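Local coordinates for ferric uptake regulation protein (Vibrio cholerae, PDB 2W57) that probably represses iron-uptake genes by binding DNA as a metal-dependent dimeric transcription regulator of the ferric uptake regulator family, at residues A[32-38]-A[77-81]. Residues are numbered along the deposited sequence; the frame is centred on the assembly and turned at random.
With ZN (zinc ion), chain D.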
# COMPACT_ATOMS: atom_id res chain seq x y z
N GLN A 32 -12.45 -11.24 7.80
CA GLN A 32 -12.30 -9.88 8.30
C GLN A 32 -11.30 -9.01 7.53
O GLN A 32 -11.46 -7.78 7.51
CB GLN A 32 -11.94 -9.90 9.76
CG GLN A 32 -12.10 -8.55 10.40
CD GLN A 32 -11.82 -8.58 11.87
OE1 GLN A 32 -12.57 -9.18 12.65
NE2 GLN A 32 -10.73 -7.94 12.27
N HIS A 33 -10.29 -9.64 6.92
CA HIS A 33 -9.32 -8.99 6.04
C HIS A 33 -9.18 -9.86 4.81
O HIS A 33 -8.82 -11.03 4.93
CB HIS A 33 -7.94 -8.89 6.71
CG HIS A 33 -7.86 -7.87 7.80
ND1 HIS A 33 -8.22 -8.13 9.10
CD2 HIS A 33 -7.42 -6.58 7.78
CE1 HIS A 33 -8.03 -7.05 9.83
NE2 HIS A 33 -7.55 -6.10 9.06
N ILE A 34 -9.43 -9.34 3.62
CA ILE A 34 -9.56 -10.22 2.47
C ILE A 34 -9.25 -9.52 1.15
O ILE A 34 -9.64 -8.38 0.94
CB ILE A 34 -10.97 -10.90 2.44
CG1 ILE A 34 -10.98 -12.14 1.53
CG2 ILE A 34 -12.08 -9.91 2.07
CD1 ILE A 34 -12.16 -13.07 1.78
N SER A 35 -8.53 -10.20 0.27
CA SER A 35 -8.26 -9.68 -1.06
C SER A 35 -9.44 -9.99 -1.96
O SER A 35 -10.23 -10.89 -1.67
CB SER A 35 -7.00 -10.31 -1.63
OG SER A 35 -7.17 -11.70 -1.76
N ALA A 36 -9.55 -9.25 -3.06
CA ALA A 36 -10.53 -9.56 -4.11
C ALA A 36 -10.44 -11.01 -4.62
O ALA A 36 -11.46 -11.60 -4.97
CB ALA A 36 -10.38 -8.58 -5.26
N GLU A 37 -9.24 -11.58 -4.66
CA GLU A 37 -9.02 -12.93 -5.17
C GLU A 37 -9.56 -13.95 -4.19
O GLU A 37 -10.26 -14.89 -4.56
CB GLU A 37 -7.54 -13.20 -5.44
CG GLU A 37 -6.93 -12.36 -6.56
CD GLU A 37 -6.62 -10.88 -6.18
OE1 GLU A 37 -6.57 -10.52 -4.97
OE2 GLU A 37 -6.43 -10.08 -7.13
N GLU A 38 -9.24 -13.74 -2.92
CA GLU A 38 -9.63 -14.67 -1.88
C GLU A 38 -11.14 -14.65 -1.79
O GLU A 38 -11.77 -15.71 -1.71
CB GLU A 38 -8.99 -14.31 -0.54
CG GLU A 38 -7.49 -14.60 -0.44
CD GLU A 38 -6.74 -13.66 0.52
OE1 GLU A 38 -7.36 -12.72 1.09
OE2 GLU A 38 -5.51 -13.85 0.70
N LYS A 77 -0.75 -6.99 -3.38
CA LYS A 77 -2.01 -7.33 -2.73
C LYS A 77 -2.78 -6.13 -2.14
O LYS A 77 -2.24 -5.38 -1.32
CB LYS A 77 -1.73 -8.35 -1.64
CG LYS A 77 -2.91 -9.17 -1.18
CD LYS A 77 -2.43 -10.20 -0.17
CE LYS A 77 -3.39 -11.35 -0.04
NZ LYS A 77 -2.83 -12.36 0.91
N SER A 78 -4.03 -5.96 -2.59
CA SER A 78 -5.02 -5.14 -1.89
C SER A 78 -5.89 -6.06 -1.06
O SER A 78 -6.42 -7.05 -1.58
CB SER A 78 -5.94 -4.41 -2.86
OG SER A 78 -5.22 -3.64 -3.80
N VAL A 79 -6.05 -5.74 0.22
CA VAL A 79 -7.00 -6.44 1.07
C VAL A 79 -8.05 -5.46 1.56
O VAL A 79 -7.79 -4.25 1.74
CB VAL A 79 -6.33 -7.19 2.27
CG1 VAL A 79 -5.42 -8.31 1.78
CG2 VAL A 79 -5.54 -6.24 3.14
N PHE A 80 -9.25 -5.98 1.78
CA PHE A 80 -10.38 -5.19 2.17
C PHE A 80 -10.90 -5.67 3.52
O PHE A 80 -10.64 -6.80 3.94
CB PHE A 80 -11.48 -5.30 1.11
CG PHE A 80 -11.06 -4.83 -0.27
CD1 PHE A 80 -11.44 -3.57 -0.74
CD2 PHE A 80 -10.30 -5.65 -1.11
CE1 PHE A 80 -11.07 -3.14 -2.01
CE2 PHE A 80 -9.92 -5.23 -2.38
CZ PHE A 80 -10.30 -3.97 -2.84
N GLU A 81 -11.62 -4.80 4.21
CA GLU A 81 -12.25 -5.10 5.48
C GLU A 81 -13.41 -4.13 5.59
O GLU A 81 -13.43 -3.12 4.90
CB GLU A 81 -11.27 -4.92 6.66
CG GLU A 81 -10.54 -3.57 6.70
CD GLU A 81 -9.78 -3.35 8.00
OE1 GLU A 81 -10.36 -3.60 9.08
OE2 GLU A 81 -8.60 -2.91 7.96
ZN ZN D . -7.74 -4.01 9.49
O HOH W 1 -7.39 -7.42 -4.10
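His33 and Glu81 share one zinc ion, His33 NE2 and Glu81 OE2 each lying 2.1 Å from the metal, with Glu81 OE1 at a longer 2.7 Å, so the carboxylate is unsymmetrically bidentate. The two side chains run alongside each other in the same direction, imidazole and carboxylate planes turned 53° apart. Glu81 CG sits between its backbone N and carbonyl carbon (chi1 52°), and the extended chain beyond it carries the carboxylate to the metal. His88 and His90 complete the site, and His71 hydrogen-bonds Glu81 OE2 from the second shell. Next to these ligands, Ile34 and Phe80 form an antiparallel hydrogen-bonded pair: Ile34 N donates to Phe80 O (2.8 Å) and Phe80 N to Ile34 O (2.6 Å). Strands 34-35, weakly bonded, 78-82 and 68-72 form the small antiparallel sheet, or wing, of the winged-helix DNA-binding fold expected for Fur; Glu81 reaches the zinc from strand 78-82, His33 from just before strand 34-35. Phe80 brings its ring edge to Ile34 O, packs CE2 loosely on Ala36 CB, and rests on Leu59 of helix 52-64. At the start of helix 36-45, Ser35 and Glu38 make a capping box: Glu38 N donates to Ser35 OG, and Ser35 N returns a nearly straight bond to Glu38 OE1. Lys77 crosses Glu38 at about a right angle, NZ meeting Glu38 OE2 on its syn side, somewhat out of the carboxylate plane, in a 3.1 Å salt bridge. One water accepts from Ala36 N and donates to Ser78 O.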